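Local coordinates for sensor protein (Vibrio parahaemolyticus, PDB 3I9Y) that probably senses trimethylamine N-oxide as the sensor domain of the histidine kinase receptor TorS, whose kinase part would pass phosphate from ATP to a histidine, at residues L236-Q239 with Y240-N243; E197-L200 with K201-K204. All blocks are in the same frame, centred on the assembly; numbering follows the deposited sequence.

Contact 1: L236-Q239 with Y240-N243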
ATOM      1  N   LEU A 236      -7.131  -4.860   4.178  1.00 16.66           N
ATOM      2  CA  LEU A 236      -7.120  -4.822   2.693  1.00 16.51           C
ATOM      3  C   LEU A 236      -7.760  -3.505   2.223  1.00 17.58           C
ATOM      4  O   LEU A 236      -7.276  -2.909   1.164  1.00 17.84           O
ATOM      5  CB  LEU A 236      -7.865  -6.007   2.014  1.00 15.65           C
ATOM      6  CG  LEU A 236      -6.966  -7.260   2.181  1.00 17.33           C
ATOM      7  CD1 LEU A 236      -7.964  -8.495   1.775  1.00 18.13           C
ATOM      8  CD2 LEU A 236      -5.826  -7.319   1.132  1.00 11.48           C
ATOM      9  N   LEU A 237      -8.801  -3.040   2.943  1.00 18.03           N
ATOM     10  CA  LEU A 237      -9.377  -1.742   2.520  1.00 19.69           C
ATOM     11  C   LEU A 237      -8.399  -0.572   2.812  1.00 19.94           C
ATOM     12  O   LEU A 237      -8.357   0.389   2.001  1.00 19.46           O
ATOM     13  CB  LEU A 237     -10.790  -1.404   3.189  1.00 20.12           C
ATOM     14  CG  LEU A 237     -11.704  -2.676   2.874  1.00 25.18           C
ATOM     15  CD1 LEU A 237     -12.910  -2.881   3.783  1.00 24.73           C
ATOM     16  CD2 LEU A 237     -12.257  -2.473   1.375  1.00 25.35           C
ATOM     17  N   GLN A 238      -7.657  -0.632   3.967  1.00 16.76           N
ATOM     18  CA  GLN A 238      -6.757   0.435   4.206  1.00 18.10           C
ATOM     19  C   GLN A 238      -5.653   0.388   3.116  1.00 17.41           C
ATOM     20  O   GLN A 238      -5.207   1.410   2.763  1.00 16.52           O
ATOM     21  CB  GLN A 238      -6.109   0.241   5.601  1.00 18.36           C
ATOM     22  CG  GLN A 238      -7.203   0.588   6.657  1.00 21.87           C
ATOM     23  CD  GLN A 238      -6.837  -0.182   8.035  1.00 25.93           C
ATOM     24  OE1 GLN A 238      -5.938  -1.013   8.070  1.00 26.01           O
ATOM     25  NE2 GLN A 238      -7.548   0.057   9.029  1.00 25.56           N
ATOM     26  N   GLN A 239      -5.179  -0.797   2.697  1.00 18.17           N
ATOM     27  CA  GLN A 239      -4.101  -0.877   1.749  1.00 18.78           C
ATOM     28  C   GLN A 239      -4.756  -0.290   0.446  1.00 18.96           C
ATOM     29  O   GLN A 239      -4.064   0.428  -0.291  1.00 18.09           O
ATOM     30  CB  GLN A 239      -3.734  -2.340   1.442  1.00 17.90           C
ATOM     31  CG  GLN A 239      -2.907  -2.509   0.274  1.00 18.33           C
ATOM     32  CD  GLN A 239      -2.448  -3.978   0.186  1.00 21.16           C
ATOM     33  OE1 GLN A 239      -3.248  -4.888  -0.332  1.00 20.41           O
ATOM     34  NE2 GLN A 239      -1.227  -4.242   0.578  1.00 15.76           N
ATOM     35  N   TYR A 240      -6.035  -0.575   0.150  1.00 17.97           N
ATOM     36  CA  TYR A 240      -6.536   0.035  -1.135  1.00 19.67           C
ATOM     37  C   TYR A 240      -6.456   1.605  -1.068  1.00 19.71           C
ATOM     38  O   TYR A 240      -6.016   2.235  -1.982  1.00 18.48           O
ATOM     39  CB  TYR A 240      -8.012  -0.339  -1.385  1.00 21.76           C
ATOM     40  CG  TYR A 240      -8.681   0.447  -2.456  1.00 24.77           C
ATOM     41  CD1 TYR A 240      -8.580   0.015  -3.790  1.00 27.18           C
ATOM     42  CD2 TYR A 240      -9.436   1.563  -2.167  1.00 25.29           C
ATOM     43  CE1 TYR A 240      -9.317   0.664  -4.870  1.00 30.21           C
ATOM     44  CE2 TYR A 240     -10.075   2.311  -3.259  1.00 29.29           C
ATOM     45  CZ  TYR A 240     -10.020   1.837  -4.588  1.00 29.97           C
ATOM     46  OH  TYR A 240     -10.489   2.580  -5.678  1.00 34.00           O
ATOM     47  N   GLU A 241      -7.002   2.197  -0.017  1.00 21.04           N
ATOM     48  CA  GLU A 241      -7.023   3.656   0.183  1.00 24.91           C
ATOM     49  C   GLU A 241      -5.575   4.215   0.209  1.00 24.22           C
ATOM     50  O   GLU A 241      -5.337   5.222  -0.418  1.00 25.55           O
ATOM     51  CB  GLU A 241      -7.665   4.115   1.510  1.00 26.41           C
ATOM     52  CG  GLU A 241      -8.869   3.399   1.737  1.00 34.12           C
ATOM     53  CD  GLU A 241      -9.567   3.548   3.264  1.00 38.03           C
ATOM     54  OE1 GLU A 241      -9.087   3.152   4.386  1.00 38.68           O
ATOM     55  OE2 GLU A 241     -10.701   4.069   3.280  1.00 41.15           O
ATOM     56  N   ASN A 242      -4.618   3.484   0.795  1.00 23.39           N
ATOM     57  CA  ASN A 242      -3.249   4.006   0.895  1.00 21.74           C
ATOM     58  C   ASN A 242      -2.661   3.923  -0.499  1.00 22.42           C
ATOM     59  O   ASN A 242      -1.902   4.858  -0.935  1.00 19.94           O
ATOM     60  CB  ASN A 242      -2.394   3.215   1.871  1.00 18.35           C
ATOM     61  CG  ASN A 242      -0.995   3.850   2.082  1.00 21.14           C
ATOM     62  OD1 ASN A 242       0.030   3.264   1.767  1.00 21.20           O
ATOM     63  ND2 ASN A 242      -0.951   5.027   2.603  1.00 16.71           N
ATOM     64  N   ASN A 243      -2.939   2.869  -1.241  1.00 20.40           N
ATOM     65  CA  ASN A 243      -2.368   2.825  -2.640  1.00 21.72           C
ATOM     66  C   ASN A 243      -2.959   3.956  -3.484  1.00 21.86           C
ATOM     67  O   ASN A 243      -2.234   4.597  -4.322  1.00 21.38           O
ATOM     68  CB  ASN A 243      -2.692   1.571  -3.404  1.00 21.35           C
ATOM     69  CG  ASN A 243      -1.845   0.373  -2.828  1.00 25.91           C
ATOM     70  OD1 ASN A 243      -0.829   0.627  -2.078  1.00 25.43           O
ATOM     71  ND2 ASN A 243      -2.223  -0.915  -3.155  1.00 25.27           N
TER

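Contact 2: E197-L200 with K201-K204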
ATOM      1  N   GLU A 197     -17.689 -13.843   5.077  1.00 28.43           N
ATOM      2  CA  GLU A 197     -18.370 -13.909   6.398  1.00 28.61           C
ATOM      3  C   GLU A 197     -19.657 -14.857   6.376  1.00 28.39           C
ATOM      4  O   GLU A 197     -19.986 -15.515   7.371  1.00 27.17           O
ATOM      5  CB  GLU A 197     -18.884 -12.546   6.799  1.00 32.53           C
ATOM      6  CG  GLU A 197     -19.668 -12.628   8.106  1.00 38.95           C
ATOM      7  CD  GLU A 197     -20.055 -11.191   8.638  1.00 43.23           C
ATOM      8  OE1 GLU A 197     -20.450 -10.246   7.851  1.00 45.47           O
ATOM      9  OE2 GLU A 197     -19.919 -10.983   9.877  1.00 46.57           O
ATOM     10  N   ASN A 198     -20.390 -14.839   5.291  1.00 29.62           N
ATOM     11  CA  ASN A 198     -21.659 -15.672   5.184  1.00 32.19           C
ATOM     12  C   ASN A 198     -21.162 -17.184   5.184  1.00 33.24           C
ATOM     13  O   ASN A 198     -21.669 -18.001   5.940  1.00 35.60           O
ATOM     14  CB  ASN A 198     -22.362 -15.366   3.871  1.00 32.78           C
ATOM     15  CG  ASN A 198     -23.009 -13.903   3.823  1.00 34.95           C
ATOM     16  OD1 ASN A 198     -23.366 -13.264   4.917  1.00 37.08           O
ATOM     17  ND2 ASN A 198     -23.188 -13.364   2.542  1.00 35.91           N
ATOM     18  N   ASN A 199     -20.056 -17.483   4.493  1.00 32.25           N
ATOM     19  CA  ASN A 199     -19.509 -18.870   4.472  1.00 31.32           C
ATOM     20  C   ASN A 199     -19.114 -19.320   5.795  1.00 30.91           C
ATOM     21  O   ASN A 199     -19.334 -20.456   6.161  1.00 30.85           O
ATOM     22  CB  ASN A 199     -18.348 -18.964   3.579  1.00 32.81           C
ATOM     23  CG  ASN A 199     -18.761 -18.981   2.261  1.00 37.38           C
ATOM     24  OD1 ASN A 199     -19.947 -19.218   2.093  1.00 41.62           O
ATOM     25  ND2 ASN A 199     -17.888 -18.727   1.214  1.00 38.61           N
ATOM     26  N   LEU A 200     -18.474 -18.442   6.561  1.00 29.82           N
ATOM     27  CA  LEU A 200     -18.121 -18.776   7.897  1.00 28.82           C
ATOM     28  C   LEU A 200     -19.382 -19.152   8.787  1.00 30.29           C
ATOM     29  O   LEU A 200     -19.336 -20.035   9.644  1.00 27.67           O
ATOM     30  CB  LEU A 200     -17.399 -17.569   8.453  1.00 28.97           C
ATOM     31  CG  LEU A 200     -16.939 -17.998   9.782  1.00 29.70           C
ATOM     32  CD1 LEU A 200     -15.605 -18.842   9.686  1.00 31.30           C
ATOM     33  CD2 LEU A 200     -16.621 -16.783  10.519  1.00 32.43           C
ATOM     34  N   LYS A 201     -20.467 -18.372   8.616  1.00 31.99           N
ATOM     35  CA  LYS A 201     -21.759 -18.607   9.318  1.00 33.40           C
ATOM     36  C   LYS A 201     -22.300 -20.048   8.851  1.00 31.58           C
ATOM     37  O   LYS A 201     -22.602 -20.870   9.713  1.00 32.46           O
ATOM     38  CB  LYS A 201     -22.804 -17.509   8.885  1.00 35.61           C
ATOM     39  CG  LYS A 201     -22.409 -16.011   9.390  1.00 40.76           C
ATOM     40  CD  LYS A 201     -23.708 -14.932   9.374  1.00 43.06           C
ATOM     41  CE  LYS A 201     -23.357 -13.401   9.073  1.00 43.96           C
ATOM     42  NZ  LYS A 201     -23.922 -12.981   7.660  1.00 44.62           N
ATOM     43  N   ILE A 202     -22.398 -20.293   7.538  1.00 30.40           N
ATOM     44  CA  ILE A 202     -22.836 -21.581   7.022  1.00 30.94           C
ATOM     45  C   ILE A 202     -21.947 -22.724   7.621  1.00 32.94           C
ATOM     46  O   ILE A 202     -22.411 -23.732   8.099  1.00 31.16           O
ATOM     47  CB  ILE A 202     -22.723 -21.622   5.564  1.00 30.68           C
ATOM     48  CG1 ILE A 202     -23.877 -20.750   5.021  1.00 32.97           C
ATOM     49  CG2 ILE A 202     -22.901 -23.167   5.019  1.00 29.61           C
ATOM     50  CD1 ILE A 202     -23.818 -20.553   3.432  1.00 33.77           C
ATOM     51  N   MET A 203     -20.625 -22.511   7.600  1.00 32.86           N
ATOM     52  CA  MET A 203     -19.738 -23.427   8.165  1.00 33.87           C
ATOM     53  C   MET A 203     -20.008 -23.715   9.659  1.00 32.87           C
ATOM     54  O   MET A 203     -19.949 -24.914  10.109  1.00 29.30           O
ATOM     55  CB  MET A 203     -18.310 -22.886   8.045  1.00 35.82           C
ATOM     56  CG  MET A 203     -17.491 -23.890   8.389  1.00 39.54           C
ATOM     57  SD  MET A 203     -17.014 -24.512   6.633  1.00 46.87           S
ATOM     58  CE  MET A 203     -15.862 -23.137   6.246  1.00 40.43           C
ATOM     59  N   LYS A 204     -20.256 -22.674  10.426  1.00 32.66           N
ATOM     60  CA  LYS A 204     -20.384 -23.013  11.835  1.00 35.89           C
ATOM     61  C   LYS A 204     -21.799 -23.733  12.004  1.00 35.67           C
ATOM     62  O   LYS A 204     -21.948 -24.551  12.875  1.00 36.43           O
ATOM     63  CB  LYS A 204     -20.448 -21.764  12.759  1.00 38.46           C
ATOM     64  CG  LYS A 204     -19.303 -20.746  12.662  1.00 43.75           C
ATOM     65  CD  LYS A 204     -19.729 -19.249  13.095  1.00 45.49           C
ATOM     66  CE  LYS A 204     -18.439 -18.418  13.571  1.00 48.45           C
ATOM     67  NZ  LYS A 204     -17.706 -19.264  14.672  1.00 48.93           N
TER

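Contact 1: L236-Q239 with Y240-N243
Glu241 gives its amide to the carbonyl of Leu237 in the straightest bond of this double turn of helix, Glu241 N to Leu237 O 3.0 Å with an N-H...O angle of 176°. The other three carbonyls are used in the same i to i+4 pattern. Leu236 O accepts from Tyr240 N at 2.8 Å, though the hydrogen approaches with more of a bend. Asn242 N donates to Gln238 O and Asn243 N to Gln239 O, each at 2.9 Å. All four carbonyls are thus satisfied by main-chain N-H groups.

The side chains add packing around these oxygens. With chi1 at -45°, Glu241 turns CG back beside its own N and lays it 3.1 Å from Leu237 O; the extended chain then carries OE1 within 3.9 Å of Gln238 CG. Tyr240 CB also lies near Leu237 O, which sits at the edge of the ring.

The segment belongs to helix 232-267, one of the long helices in a sensor domain built as two stacked four-helix bundles, and its faces are shared out accordingly. Leu237 packs on Val186, Ile189 and Gln193 of helix 186-208, and Tyr240 also reaches Val186. Gln239 meets Ile97 of helix 63-114, while Gln238 and Asn242 touch that helix at Arg89.

Gln239 and Asn243, one turn apart, run side by side in the same direction with amide planes only 17° apart. Their contact is between Gln239 CG and Asn243 ND2, 3.8 Å, a van der Waals approach beside the main-chain hydrogen bond from Asn243 N to Gln239 O.

Contact 2: E197-L200 with K201-K204
Lys201 folds back along the preceding turn of its helix to meet Glu197 and Asn198. Lys201 CB rests 3.2 Å from Asn198 O. Because chi1 is -67°, CG stands beside the residue's own N and comes equally near Glu197 O, the carbonyl that also accepts the Lys201 amide. Bends at chi3 and chi4 then steer the chain: CE passes the Glu197 side chain at an oblique angle, 3.9 Å from its CG, and NZ arrives at Asn198 OD1. That hydrogen bond is short, Lys201 NZ to Asn198 OD1 2.8 Å, and lies in the plane of the amide carbonyl. The Glu197 carboxylate stays farther off, Glu197 OE1 to Lys201 NZ 4.4 Å, too long for a salt bridge, yet its charge probably still favours the ammonium group here.

One turn on, Lys204 sends CG to 3.1 Å from Leu200 O, and its CE reaches CD2 of Leu200 at 3.9 Å, an aliphatic contact of the lysine stem.

The inward side is covered by other helices. Leu200 and Met203 are buried there, both touching Leu223 of helix 213-228, and Met203 also packs on Leu169 and Met173 of helix 158-180. The polar Asn199 joins them through a hydrogen bond from its ND2 to Gln176 of helix 158-180, whereas Asn198 and Lys201 pair on the exposed side, as expected of an amphipathic helix in a four-helix bundle.

How the contacts relate
Both contacts lie within single helices of the sensor domain and mix buried with exposed residues, but their places differ. Contact 1 is close to the middle of the chain, about 6 Å between centres, on helix 232-267; contact 2 lies about 29 Å from that centre, on helix 186-208. Their nearest atoms are about 11 Å apart, yet the helices meet directly, since Leu237 of contact 1 packs on helix 186-208. The hydrogen bonds across contact 1 are all main-chain, and its side chains reach two different helices. Contact 2 adds a lysine-asparagine side-chain bond and a carboxylate near the lysine, beyond salt-bridge distance, whose attraction is probably weak, while its buried side faces helices 158-180 and 213-228.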